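Local coordinates for tyrosine specific protein phosphatase (Trypanosoma cruzi, PDB 4AZ1), which probably removes phosphate groups from phosphotyrosine residues of other proteins, at residues L84-K89 with A242-E247; V91-P96 with P102-M107; M118-E123 with V128-Y133; H197-S202 with A294-L299; L284-R287 with D291-A294. All coordinates share one frame; numbering follows the deposited sequence.

Contact 1: residues L84-K89 with A242-E247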
# COMPACT_ATOMS: atom_id res chain seq x y z
N LEU A 84 20.57 -21.52 -1.16
CA LEU A 84 21.38 -22.45 -1.96
C LEU A 84 22.70 -22.83 -1.27
O LEU A 84 23.65 -23.20 -1.96
CB LEU A 84 21.67 -21.85 -3.33
CG LEU A 84 20.44 -21.49 -4.18
CD1 LEU A 84 20.73 -20.34 -5.14
CD2 LEU A 84 19.96 -22.71 -4.95
N ASP A 85 22.75 -22.74 0.06
CA ASP A 85 23.96 -23.09 0.81
C ASP A 85 25.10 -22.15 0.43
O ASP A 85 26.24 -22.57 0.24
CB ASP A 85 24.39 -24.55 0.57
CG ASP A 85 23.37 -25.55 1.08
OD1 ASP A 85 22.81 -25.33 2.18
OD2 ASP A 85 23.15 -26.57 0.39
N LEU A 86 24.77 -20.87 0.29
CA LEU A 86 25.75 -19.86 -0.09
C LEU A 86 25.77 -18.79 0.99
O LEU A 86 24.95 -18.86 1.92
CB LEU A 86 25.39 -19.29 -1.46
CG LEU A 86 25.39 -20.32 -2.58
CD1 LEU A 86 24.95 -19.65 -3.86
CD2 LEU A 86 26.75 -20.96 -2.75
N PRO A 87 26.72 -17.84 0.91
CA PRO A 87 26.79 -16.84 1.99
C PRO A 87 25.53 -16.00 2.09
O PRO A 87 25.16 -15.58 3.18
CB PRO A 87 27.98 -15.97 1.57
CG PRO A 87 28.90 -16.95 0.92
CD PRO A 87 27.95 -17.83 0.09
N HIS A 88 24.87 -15.76 0.96
CA HIS A 88 23.62 -15.00 0.98
C HIS A 88 22.40 -15.86 0.67
O HIS A 88 22.44 -16.75 -0.19
CB HIS A 88 23.68 -13.81 0.01
CG HIS A 88 24.63 -12.74 0.43
ND1 HIS A 88 25.96 -12.74 0.09
CD2 HIS A 88 24.44 -11.63 1.19
CE1 HIS A 88 26.56 -11.69 0.61
NE2 HIS A 88 25.65 -10.99 1.29
N LYS A 89 21.32 -15.58 1.40
CA LYS A 89 20.00 -16.08 1.07
C LYS A 89 19.27 -14.94 0.40
O LYS A 89 19.68 -13.77 0.52
CB LYS A 89 19.23 -16.48 2.33
CG LYS A 89 19.89 -17.54 3.18
CD LYS A 89 18.89 -18.15 4.16
CE LYS A 89 19.54 -19.17 5.08
NZ LYS A 89 18.53 -19.98 5.84
N ALA A 242 25.75 -19.44 -9.42
CA ALA A 242 26.71 -20.01 -10.35
C ALA A 242 28.09 -19.37 -10.21
O ALA A 242 29.11 -20.07 -10.24
CB ALA A 242 26.20 -19.91 -11.79
N LEU A 243 28.14 -18.05 -10.02
CA LEU A 243 29.42 -17.36 -9.91
C LEU A 243 30.13 -17.65 -8.59
O LEU A 243 31.36 -17.64 -8.53
CB LEU A 243 29.28 -15.85 -10.13
CG LEU A 243 29.09 -15.45 -11.60
CD1 LEU A 243 28.48 -14.06 -11.72
CD2 LEU A 243 30.41 -15.52 -12.34
N THR A 244 29.35 -17.91 -7.54
CA THR A 244 29.93 -18.29 -6.25
C THR A 244 30.61 -19.65 -6.39
O THR A 244 31.70 -19.86 -5.86
CB THR A 244 28.87 -18.34 -5.14
OG1 THR A 244 28.25 -17.05 -5.00
CG2 THR A 244 29.51 -18.73 -3.81
N HIS A 245 29.97 -20.58 -7.10
CA HIS A 245 30.62 -21.87 -7.37
C HIS A 245 31.93 -21.69 -8.13
O HIS A 245 32.93 -22.35 -7.83
CB HIS A 245 29.67 -22.81 -8.13
CG HIS A 245 28.61 -23.40 -7.25
ND1 HIS A 245 28.87 -24.43 -6.37
CD2 HIS A 245 27.31 -23.07 -7.08
CE1 HIS A 245 27.76 -24.73 -5.71
NE2 HIS A 245 26.80 -23.92 -6.13
N LEU A 246 31.92 -20.78 -9.10
CA LEU A 246 33.11 -20.48 -9.89
C LEU A 246 34.23 -19.98 -8.97
O LEU A 246 35.37 -20.44 -9.06
CB LEU A 246 32.77 -19.43 -10.96
CG LEU A 246 33.84 -19.01 -11.98
CD1 LEU A 246 33.18 -18.54 -13.27
CD2 LEU A 246 34.75 -17.91 -11.44
N GLU A 247 33.88 -19.05 -8.10
CA GLU A 247 34.85 -18.43 -7.19
C GLU A 247 35.43 -19.37 -6.13
O GLU A 247 36.52 -19.13 -5.61
CB GLU A 247 34.22 -17.20 -6.51
CG GLU A 247 34.15 -15.97 -7.41
CD GLU A 247 33.36 -14.82 -6.78
OE1 GLU A 247 32.54 -15.08 -5.87
OE2 GLU A 247 33.57 -13.66 -7.21
O HOH W 1 24.62 -23.63 -4.78
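Leu-86 and Thr-244 carry most of this contact, meeting methyl to methyl where the loop between strands 79-82 and 90-93 lies against the last turns of helix 232-247. Leu-86 reaches out with one branch: CD2 comes within 3.7 Å of Thr-244 CG2, and the two side chains pass each other in opposite directions. Thr-244 presents a methyl here because CG2 stands anti to its backbone N, which leaves OG1 beside that N (chi1 -59°). From there the hydroxyl bonds back to Tyr-240 O, one turn earlier in the helix. A threonine suits the place, since it keeps its polar atom within the helix and offers carbon to the loop.

His-245 is the third partner. Its NE2 lies 4.5 Å from Leu-86 CD2, a loose and oblique approach, and the firmer link runs through water. One water gives a hydrogen bond to Leu-84 O at 3.0 Å and sits in the plane of the imidazole, 2.6 Å from His-245 NE2. The other nitrogen, ND1, is hydrogen-bonded to Thr-250, so both ring nitrogens have partners, which should hold the ring's rotation.

Around this packing, Leu-86 also leans on Tyr-240, Ala-241 and Arg-248, while Leu-84 reaches helix 255-266 at Ala-262 and Met-263. On another side of helix 232-247, Ala-242 packs against helix 274-288. The loop thus joins an edge of the large mixed sheet to the helices beside it.

Contact 2: residues V91-P96 with P102-M107. With FMT (formic acid), chain H.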
# COMPACT_ATOMS: atom_id res chain seq x y z
N VAL A 91 15.26 -13.27 -0.89
CA VAL A 91 13.81 -13.32 -0.95
C VAL A 91 13.41 -12.98 -2.38
O VAL A 91 13.56 -11.84 -2.83
CB VAL A 91 13.15 -12.36 0.05
CG1 VAL A 91 11.65 -12.41 -0.10
CG2 VAL A 91 13.54 -12.74 1.48
N ALA A 92 12.95 -13.99 -3.11
CA ALA A 92 12.47 -13.76 -4.47
C ALA A 92 10.98 -13.47 -4.38
O ALA A 92 10.23 -14.29 -3.86
CB ALA A 92 12.73 -15.00 -5.36
N CYS A 93 10.54 -12.32 -4.87
CA CYS A 93 9.13 -11.98 -4.73
C CYS A 93 8.66 -11.14 -5.88
O CYS A 93 9.47 -10.68 -6.69
CB CYS A 93 8.87 -11.26 -3.40
SG CYS A 93 9.79 -9.71 -3.25
N GLN A 94 7.34 -10.98 -5.99
CA GLN A 94 6.76 -10.16 -7.06
C GLN A 94 6.97 -8.70 -6.70
O GLN A 94 7.35 -8.36 -5.56
CB GLN A 94 5.25 -10.43 -7.17
CG GLN A 94 4.51 -9.97 -5.91
CD GLN A 94 3.00 -10.10 -5.99
OE1 GLN A 94 2.45 -10.71 -6.92
NE2 GLN A 94 2.31 -9.54 -5.01
N ALA A 95 6.75 -7.81 -7.67
CA ALA A 95 6.61 -6.39 -7.38
C ALA A 95 5.25 -6.25 -6.69
O ALA A 95 4.22 -6.60 -7.28
CB ALA A 95 6.66 -5.55 -8.69
N PRO A 96 5.23 -5.76 -5.44
CA PRO A 96 3.95 -5.65 -4.71
C PRO A 96 2.96 -4.74 -5.44
O PRO A 96 3.37 -3.73 -6.04
CB PRO A 96 4.36 -5.01 -3.37
CG PRO A 96 5.66 -4.25 -3.69
CD PRO A 96 6.36 -5.15 -4.70
N PRO A 102 1.97 -1.79 1.62
CA PRO A 102 2.22 -1.65 3.06
C PRO A 102 2.80 -2.94 3.65
O PRO A 102 3.69 -2.87 4.52
CB PRO A 102 0.83 -1.37 3.64
CG PRO A 102 0.04 -0.79 2.51
CD PRO A 102 0.57 -1.48 1.28
N ASP A 103 2.29 -4.08 3.20
CA ASP A 103 2.84 -5.38 3.60
C ASP A 103 4.32 -5.49 3.25
O ASP A 103 5.14 -5.98 4.04
CB ASP A 103 2.10 -6.51 2.89
CG ASP A 103 0.60 -6.47 3.15
OD1 ASP A 103 -0.07 -5.53 2.66
OD2 ASP A 103 0.11 -7.40 3.83
N PHE A 104 4.66 -5.03 2.06
CA PHE A 104 6.02 -5.17 1.56
C PHE A 104 6.95 -4.34 2.43
O PHE A 104 7.99 -4.83 2.91
CB PHE A 104 6.07 -4.72 0.10
CG PHE A 104 7.43 -4.82 -0.55
CD1 PHE A 104 7.99 -6.06 -0.83
CD2 PHE A 104 8.14 -3.68 -0.89
CE1 PHE A 104 9.24 -6.15 -1.45
CE2 PHE A 104 9.39 -3.76 -1.51
CZ PHE A 104 9.94 -4.99 -1.79
N LEU A 105 6.57 -3.09 2.67
CA LEU A 105 7.40 -2.18 3.47
C LEU A 105 7.50 -2.65 4.91
O LEU A 105 8.56 -2.54 5.55
CB LEU A 105 6.84 -0.74 3.42
CG LEU A 105 6.82 -0.09 2.03
CD1 LEU A 105 6.36 1.38 2.08
CD2 LEU A 105 8.16 -0.19 1.34
N ALA A 106 6.40 -3.19 5.43
CA ALA A 106 6.39 -3.70 6.80
C ALA A 106 7.35 -4.86 6.93
O ALA A 106 8.04 -5.01 7.96
CB ALA A 106 4.99 -4.13 7.20
N MET A 107 7.39 -5.71 5.90
CA MET A 107 8.32 -6.83 5.85
C MET A 107 9.74 -6.31 5.88
O MET A 107 10.55 -6.79 6.69
CB MET A 107 8.09 -7.67 4.59
CG MET A 107 9.02 -8.88 4.48
SD MET A 107 10.59 -8.51 3.64
CE MET A 107 9.96 -7.77 2.12
C FMT H . 5.09 -8.51 -2.85
O1 FMT H . 4.17 -9.33 -2.71
O2 FMT H . 6.30 -8.79 -2.95
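Cys-93 and Pro-96 close around the ring of Phe-104, one by a sulfur-aromatic and the other by a CH-pi contact, packing the end of strand 90-93 and the loop after it against helix 101-110. In this classical tyrosine phosphatase fold the strand lies in the large mixed sheet beside strand 222-225, which leads into the signature loop. Val-91, at the start, serves the sheet through backbone bonds to strand 222-225. Cys-93 makes the first touch across the contact: SG approaches the edge of the Phe-104 ring, 5.3 Å from its centroid. With SG set between the backbone N and the carbonyl carbon (chi1 61°), the small, polarisable sulfur reaches to 4.0 Å from Phe-104 CE1.

Gln-94 turns to polar work. Its extended chain carries NE2 to a formic acid molecule, probably from the crystallisation liquor, and NE2 donates to O1 of that molecule at 3.0 Å; Asn-78 N also bonds to it. The same amide holds Lys-48 O and Arg-50 N, in a Lys-Asn-Arg-Tyr motif that, as in relatives, probably forms the phosphotyrosine-recognition loop. Ala-95 directs its methyl away from the helix, toward Ala-130 and His-225.

Pro-96 then turns back to Phe-104, which extends from the helix with CG anti to its backbone N (chi1 -180°). The puckered, rigid proline ring sets its CG over the aromatic face, offset toward the rim and 26° off the ring normal. Pro-96 CG comes closest to Phe-104 CG, at 3.6 Å.

Contact 3: residues M118-E123 with V128-Y133. With FMT (formic acid), chain G.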
# COMPACT_ATOMS: atom_id res chain seq x y z
N MET A 118 15.71 -4.39 -7.58
CA MET A 118 14.56 -4.37 -8.46
C MET A 118 15.09 -4.45 -9.89
O MET A 118 15.84 -3.57 -10.33
CB MET A 118 13.76 -3.07 -8.25
CG MET A 118 12.59 -2.93 -9.20
SD MET A 118 11.72 -1.38 -8.88
CE MET A 118 10.57 -1.41 -10.26
N VAL A 119 14.70 -5.51 -10.61
CA VAL A 119 15.22 -5.74 -11.96
C VAL A 119 14.15 -5.57 -13.04
O VAL A 119 13.90 -6.46 -13.85
CB VAL A 119 15.88 -7.16 -12.06
CG1 VAL A 119 16.66 -7.28 -13.33
CG2 VAL A 119 16.83 -7.38 -10.91
N THR A 120 13.50 -4.41 -13.03
CA THR A 120 12.50 -4.09 -14.03
C THR A 120 12.28 -2.59 -14.00
O THR A 120 12.60 -1.94 -13.00
CB THR A 120 11.14 -4.82 -13.74
OG1 THR A 120 10.20 -4.52 -14.77
CG2 THR A 120 10.56 -4.38 -12.38
N LYS A 121 11.76 -2.03 -15.09
CA LYS A 121 11.10 -0.72 -15.01
C LYS A 121 9.68 -0.90 -14.48
O LYS A 121 9.13 -2.01 -14.49
CB LYS A 121 11.04 -0.03 -16.37
CG LYS A 121 12.41 0.26 -16.96
CD LYS A 121 12.28 1.16 -18.16
CE LYS A 121 12.73 0.45 -19.40
NZ LYS A 121 13.04 1.46 -20.45
N LEU A 122 9.09 0.22 -14.06
CA LEU A 122 7.70 0.26 -13.62
C LEU A 122 6.78 -0.17 -14.76
O LEU A 122 5.79 -0.87 -14.53
CB LEU A 122 7.34 1.70 -13.18
CG LEU A 122 8.07 2.18 -11.92
CD1 LEU A 122 7.86 3.72 -11.71
CD2 LEU A 122 7.59 1.40 -10.70
N GLU A 123 7.12 0.28 -15.97
CA GLU A 123 6.34 0.03 -17.19
C GLU A 123 7.30 -0.32 -18.31
O GLU A 123 8.34 0.33 -18.46
CB GLU A 123 5.60 1.30 -17.63
CG GLU A 123 4.58 1.82 -16.65
CD GLU A 123 3.90 3.08 -17.15
OE1 GLU A 123 4.14 3.47 -18.31
OE2 GLU A 123 3.12 3.68 -16.38
N VAL A 128 2.21 -2.44 -17.49
CA VAL A 128 2.68 -2.23 -16.12
C VAL A 128 3.44 -3.44 -15.61
O VAL A 128 2.95 -4.57 -15.69
CB VAL A 128 1.52 -1.96 -15.12
CG1 VAL A 128 2.10 -1.55 -13.77
CG2 VAL A 128 0.58 -0.85 -15.64
N LYS A 129 4.64 -3.22 -15.07
CA LYS A 129 5.41 -4.30 -14.45
C LYS A 129 5.45 -4.16 -12.93
O LYS A 129 5.50 -5.15 -12.21
CB LYS A 129 6.85 -4.28 -15.00
CG LYS A 129 6.95 -4.59 -16.47
CD LYS A 129 6.63 -6.06 -16.72
CE LYS A 129 6.76 -6.43 -18.18
NZ LYS A 129 6.44 -7.91 -18.34
N ALA A 130 5.46 -2.92 -12.45
CA ALA A 130 5.61 -2.68 -11.01
C ALA A 130 4.97 -1.37 -10.58
O ALA A 130 4.64 -0.51 -11.41
CB ALA A 130 7.09 -2.69 -10.61
N ASP A 131 4.83 -1.21 -9.26
CA ASP A 131 4.26 0.00 -8.69
C ASP A 131 5.28 0.65 -7.76
O ASP A 131 5.92 -0.03 -6.96
CB ASP A 131 2.97 -0.32 -7.93
CG ASP A 131 1.81 -0.65 -8.86
OD1 ASP A 131 1.17 0.29 -9.38
OD2 ASP A 131 1.54 -1.86 -9.08
N ARG A 132 5.42 1.97 -7.88
CA ARG A 132 6.39 2.70 -7.08
C ARG A 132 6.16 2.59 -5.56
O ARG A 132 5.03 2.77 -5.07
CB ARG A 132 6.41 4.18 -7.48
CG ARG A 132 7.45 5.01 -6.72
CD ARG A 132 7.57 6.41 -7.32
NE ARG A 132 6.26 7.03 -7.45
CZ ARG A 132 5.62 7.63 -6.44
NH1 ARG A 132 6.17 7.69 -5.23
NH2 ARG A 132 4.42 8.17 -6.65
N TYR A 133 7.22 2.29 -4.83
CA TYR A 133 7.13 2.28 -3.37
C TYR A 133 8.19 3.17 -2.71
O TYR A 133 8.39 3.11 -1.50
CB TYR A 133 7.20 0.84 -2.85
CG TYR A 133 8.36 0.05 -3.40
CD1 TYR A 133 9.61 0.11 -2.80
CD2 TYR A 133 8.21 -0.78 -4.50
CE1 TYR A 133 10.69 -0.62 -3.28
CE2 TYR A 133 9.29 -1.52 -5.01
CZ TYR A 133 10.52 -1.43 -4.39
OH TYR A 133 11.58 -2.16 -4.87
C FMT G . 11.38 3.30 -14.13
O1 FMT G . 11.09 2.29 -13.48
O2 FMT G . 11.41 3.34 -15.36
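Leu-122 O accepts two backbone hydrogen bonds, from Lys-129 N at 2.7 Å and Ala-130 N at 2.9 Å, in the beta hairpin known in classical tyrosine phosphatases as the E-loop. Lys-129 and Ala-130 opposite Leu-122 resemble a classic bulge, though neither is in a regular strand; Glu-123 and Val-128 form the antiparallel non-hydrogen-bonded pair. Both donors come from the same face of the carbonyl plane, Lys-129 N tilted 31° from it and Ala-130 N 25°.

Leu-122 starts away from the opposite segment, but its CD2 returns to touch Arg-132 N. Ala-130 is small enough to take both Met-118 CE and Leu-122 CD2 on its methyl: with CG anti to the backbone N (chi1 176°) and the chain extended beyond it, Met-118 brings CE to 3.7 Å from Ala-130 CB. Met-118 SD passes near the Tyr-133 hydroxyl, which bonds to His-225 of the signature phosphate-binding loop (HCSAGIGR). Lys-129 O bonds to Ser-227 of that loop, and Lys-129 NZ forms a salt bridge with Asp-196 of the WPD loop.

Thr-120 crosses the start of the Lys-129 chain. Its OG1 is hydrogen-bonded to Glu-124 and also lies in the plane of the Lys-121 carbonyl, on a lone pair, 2.7 Å from Lys-121 O.

Contact 4: residues H197-S202 with A294-L299. With EDO (1,2-ethanediol), chain C.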
# COMPACT_ATOMS: atom_id res chain seq x y z
N HIS A 197 11.49 -10.27 -21.62
CA HIS A 197 11.57 -10.84 -22.98
C HIS A 197 12.84 -10.48 -23.74
O HIS A 197 12.98 -10.83 -24.90
CB HIS A 197 10.35 -10.48 -23.86
CG HIS A 197 9.04 -10.97 -23.33
ND1 HIS A 197 8.22 -10.19 -22.54
CD2 HIS A 197 8.40 -12.16 -23.48
CE1 HIS A 197 7.13 -10.87 -22.23
NE2 HIS A 197 7.22 -12.07 -22.78
N GLY A 198 13.76 -9.75 -23.09
CA GLY A 198 15.03 -9.43 -23.72
C GLY A 198 16.20 -9.94 -22.89
O GLY A 198 16.01 -10.76 -21.99
N ILE A 199 17.41 -9.47 -23.19
CA ILE A 199 18.61 -9.77 -22.40
C ILE A 199 19.29 -8.47 -21.93
O ILE A 199 18.99 -7.39 -22.46
CB ILE A 199 19.60 -10.61 -23.21
CG1 ILE A 199 20.07 -9.83 -24.43
CG2 ILE A 199 18.96 -11.94 -23.64
CD1 ILE A 199 21.19 -10.53 -25.20
N PRO A 200 20.17 -8.55 -20.93
CA PRO A 200 20.80 -7.30 -20.47
C PRO A 200 21.56 -6.58 -21.57
O PRO A 200 22.23 -7.22 -22.40
CB PRO A 200 21.75 -7.77 -19.37
CG PRO A 200 21.06 -8.97 -18.79
CD PRO A 200 20.45 -9.66 -19.99
N GLN A 201 21.44 -5.25 -21.58
CA GLN A 201 22.12 -4.42 -22.57
C GLN A 201 23.63 -4.54 -22.46
O GLN A 201 24.33 -4.54 -23.49
CB GLN A 201 21.66 -2.96 -22.45
CG GLN A 201 20.24 -2.73 -22.98
CD GLN A 201 19.60 -1.43 -22.49
OE1 GLN A 201 20.29 -0.52 -22.03
NE2 GLN A 201 18.27 -1.36 -22.58
N SER A 202 24.13 -4.67 -21.23
CA SER A 202 25.56 -4.96 -21.02
C SER A 202 25.82 -5.90 -19.83
O SER A 202 25.15 -5.80 -18.80
CB SER A 202 26.37 -3.67 -20.85
OG SER A 202 26.02 -3.00 -19.65
N ALA A 294 28.65 -13.71 -30.54
CA ALA A 294 27.91 -14.57 -31.47
C ALA A 294 26.64 -15.17 -30.85
O ALA A 294 25.61 -15.31 -31.52
CB ALA A 294 28.82 -15.66 -32.00
N LEU A 295 26.70 -15.54 -29.57
CA LEU A 295 25.53 -16.08 -28.87
C LEU A 295 24.47 -15.01 -28.67
O LEU A 295 23.29 -15.24 -28.94
CB LEU A 295 25.92 -16.65 -27.50
CG LEU A 295 26.56 -18.03 -27.48
CD1 LEU A 295 26.85 -18.47 -26.05
CD2 LEU A 295 25.64 -19.03 -28.16
N VAL A 296 24.90 -13.84 -28.18
CA VAL A 296 24.04 -12.67 -28.08
C VAL A 296 23.40 -12.39 -29.44
O VAL A 296 22.22 -12.07 -29.53
CB VAL A 296 24.85 -11.44 -27.58
CG1 VAL A 296 24.04 -10.14 -27.72
CG2 VAL A 296 25.28 -11.64 -26.14
N GLY A 297 24.20 -12.54 -30.50
CA GLY A 297 23.71 -12.38 -31.86
C GLY A 297 22.57 -13.32 -32.20
O GLY A 297 21.57 -12.91 -32.79
N LEU A 298 22.72 -14.59 -31.83
CA LEU A 298 21.66 -15.58 -32.05
C LEU A 298 20.38 -15.31 -31.24
O LEU A 298 19.28 -15.68 -31.65
CB LEU A 298 22.17 -16.99 -31.73
CG LEU A 298 22.97 -17.68 -32.83
CD1 LEU A 298 23.36 -19.08 -32.40
CD2 LEU A 298 22.15 -17.71 -34.10
N LEU A 299 20.53 -14.68 -30.09
CA LEU A 299 19.38 -14.43 -29.24
C LEU A 299 18.61 -13.18 -29.68
O LEU A 299 17.43 -13.03 -29.37
CB LEU A 299 19.80 -14.35 -27.76
CG LEU A 299 20.14 -15.65 -27.02
CD1 LEU A 299 20.89 -15.34 -25.73
CD2 LEU A 299 18.89 -16.46 -26.70
C1 EDO C . 24.14 -10.64 -21.56
O1 EDO C . 24.12 -9.78 -22.71
C2 EDO C . 25.22 -10.14 -20.62
O2 EDO C . 25.20 -10.92 -19.42
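Ile-199 meets Val-296 and Leu-299 in a small apolar contact between the C-terminal helix 293-299 and the loop running on, as in classical tyrosine phosphatases, from the WPD loop to helix 203-215. The closest approach is branch end to branch end: Ile-199 CD1 lies 3.8 Å from Val-296 CG1, and the two side chains pass at a slant. Ile-199 can offer two ends because CG1 stands between its backbone N and carbonyl carbon (chi1 62°), whereas CG2 sits beside the N. CD1 therefore goes to Val-296, and CG2 comes 4.4 Å from Leu-299 CD1, a looser touch one turn further along the helix. Beta-branched isoleucine suits this double role.

The hydrogen bonds here belong to the loop and its guest, not to the pairing of the two segments. Pro-200 O accepts one from O1 of a 1,2-ethanediol molecule at 3.2 Å, probably brought in with the crystallisation liquor. Gly-198 O takes a bond from the indole of Trp-194, and the backbone of Gln-201 pairs with Gly-193.

With no hydrogen bond joining the two segments, the contact rests on dispersion and on shielding hydrocarbon from water at the protein surface, which implies little directional constraint on the helix.

Contact 5: residues L284-R287 with D291-A294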
# COMPACT_ATOMS: atom_id res chain seq x y z
N LEU A 284 28.57 -16.37 -16.86
CA LEU A 284 29.70 -17.24 -16.52
C LEU A 284 30.79 -17.04 -17.56
O LEU A 284 31.97 -16.86 -17.22
CB LEU A 284 29.29 -18.71 -16.44
CG LEU A 284 28.53 -19.14 -15.18
CD1 LEU A 284 28.02 -20.56 -15.33
CD2 LEU A 284 29.40 -19.02 -13.91
N MET A 285 30.38 -17.05 -18.82
CA MET A 285 31.32 -16.84 -19.91
C MET A 285 32.04 -15.50 -19.80
O MET A 285 33.27 -15.45 -19.90
CB MET A 285 30.61 -16.98 -21.26
CG MET A 285 30.08 -18.39 -21.51
SD MET A 285 29.05 -18.50 -22.99
CE MET A 285 30.33 -18.43 -24.27
N CYS A 286 31.30 -14.41 -19.59
CA CYS A 286 31.93 -13.10 -19.42
C CYS A 286 32.94 -13.08 -18.27
O CYS A 286 34.05 -12.58 -18.43
CB CYS A 286 30.88 -12.01 -19.20
SG CYS A 286 29.88 -11.69 -20.66
N ARG A 287 32.56 -13.65 -17.12
CA ARG A 287 33.49 -13.71 -15.99
C ARG A 287 34.76 -14.45 -16.39
O ARG A 287 35.86 -14.08 -15.98
CB ARG A 287 32.85 -14.39 -14.77
CG ARG A 287 33.77 -14.55 -13.57
CD ARG A 287 34.18 -13.19 -12.96
NE ARG A 287 33.06 -12.51 -12.31
CZ ARG A 287 32.63 -12.79 -11.08
NH1 ARG A 287 33.22 -13.74 -10.37
NH2 ARG A 287 31.61 -12.12 -10.56
N ASP A 291 34.19 -14.72 -25.16
CA ASP A 291 33.34 -13.86 -25.98
C ASP A 291 31.93 -14.42 -26.15
O ASP A 291 31.76 -15.59 -26.50
CB ASP A 291 33.98 -13.63 -27.34
CG ASP A 291 33.47 -12.36 -28.01
OD1 ASP A 291 34.01 -11.27 -27.70
OD2 ASP A 291 32.55 -12.46 -28.84
N ILE A 292 30.92 -13.59 -25.91
CA ILE A 292 29.52 -14.00 -25.98
C ILE A 292 28.79 -13.35 -27.15
O ILE A 292 27.56 -13.48 -27.28
CB ILE A 292 28.75 -13.64 -24.69
CG1 ILE A 292 28.74 -12.12 -24.47
CG2 ILE A 292 29.35 -14.37 -23.48
CD1 ILE A 292 27.70 -11.67 -23.46
N LYS A 293 29.53 -12.65 -28.00
CA LYS A 293 28.94 -11.81 -29.03
C LYS A 293 28.11 -12.59 -30.06
O LYS A 293 26.99 -12.19 -30.40
CB LYS A 293 30.02 -10.97 -29.72
CG LYS A 293 29.54 -10.08 -30.84
CD LYS A 293 30.67 -9.20 -31.38
CE LYS A 293 31.21 -8.25 -30.31
NZ LYS A 293 32.39 -8.78 -29.58
N ALA A 294 28.65 -13.71 -30.54
CA ALA A 294 27.91 -14.57 -31.47
C ALA A 294 26.64 -15.17 -30.85
O ALA A 294 25.61 -15.31 -31.52
CB ALA A 294 28.82 -15.66 -32.00
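Ile-292 fits against Met-285 and Cys-286 where the chain turns from helix 274-288 into the C-terminal helix 293-299. It holds the N-cap position of the second helix, yet its side chain is purely hydrocarbon and faces back to the first. From CB the chain divides. The CG2 methyl, beside the backbone N, comes 3.7 Å from Met-285 CB and 3.9 Å from Cys-286 SG. The other branch begins between the backbone N and the carbonyl carbon (chi1 62°), where CG1 lies 4.0 Å from Cys-286 SG. At its tip, CD1 closes to 3.5 Å from Cys-286 SG. The thiol thus meets all three outer carbons of the isoleucine, and a cysteine is compact enough to lie beside them.

Met-285 crosses Ile-292 at a slant. Its chain bends at chi3 (75°), bringing CE to 3.9 Å from Asp-291 O, while its body also reaches Phe-9 and Gln-17 of the N-terminal region.

The polar part of the turn lies within its second segment. Asp-291 OD2 accepts from Lys-293 N at 3.1 Å, from above the carboxylate plane, forming an Asx turn; OD1 makes a salt bridge with Lys-293 NZ.

The chemistry therefore divides in two: apolar carbon and sulfur join helix 274-288 to the start of the next, and the aspartate secures that start, where its negative charge would probably interact favourably with the helix dipole.

In the fold
From the N terminus, contact 1 opens at 84-89 and closes at 242-247, a long loop that joins the sheet edge to helix 232-247. Nested in it are contacts 2 and 3, which follow in series: the first ties strand 90-93 to helix 101-110, the second closes a hairpin after strand 115-118. These two touch through Ala-95 with Ala-130 and through Phe-104 with Tyr-133. Contact 4 opens inside contact 1 and closes at 294-299, so the two cross. Contact 5 opens last, after contact 1 has closed; it shares Ala-294 with contact 4, and the salt bridge of Glu-247 with Arg-287 links it to contact 1, joining helices 232-247 and 274-288.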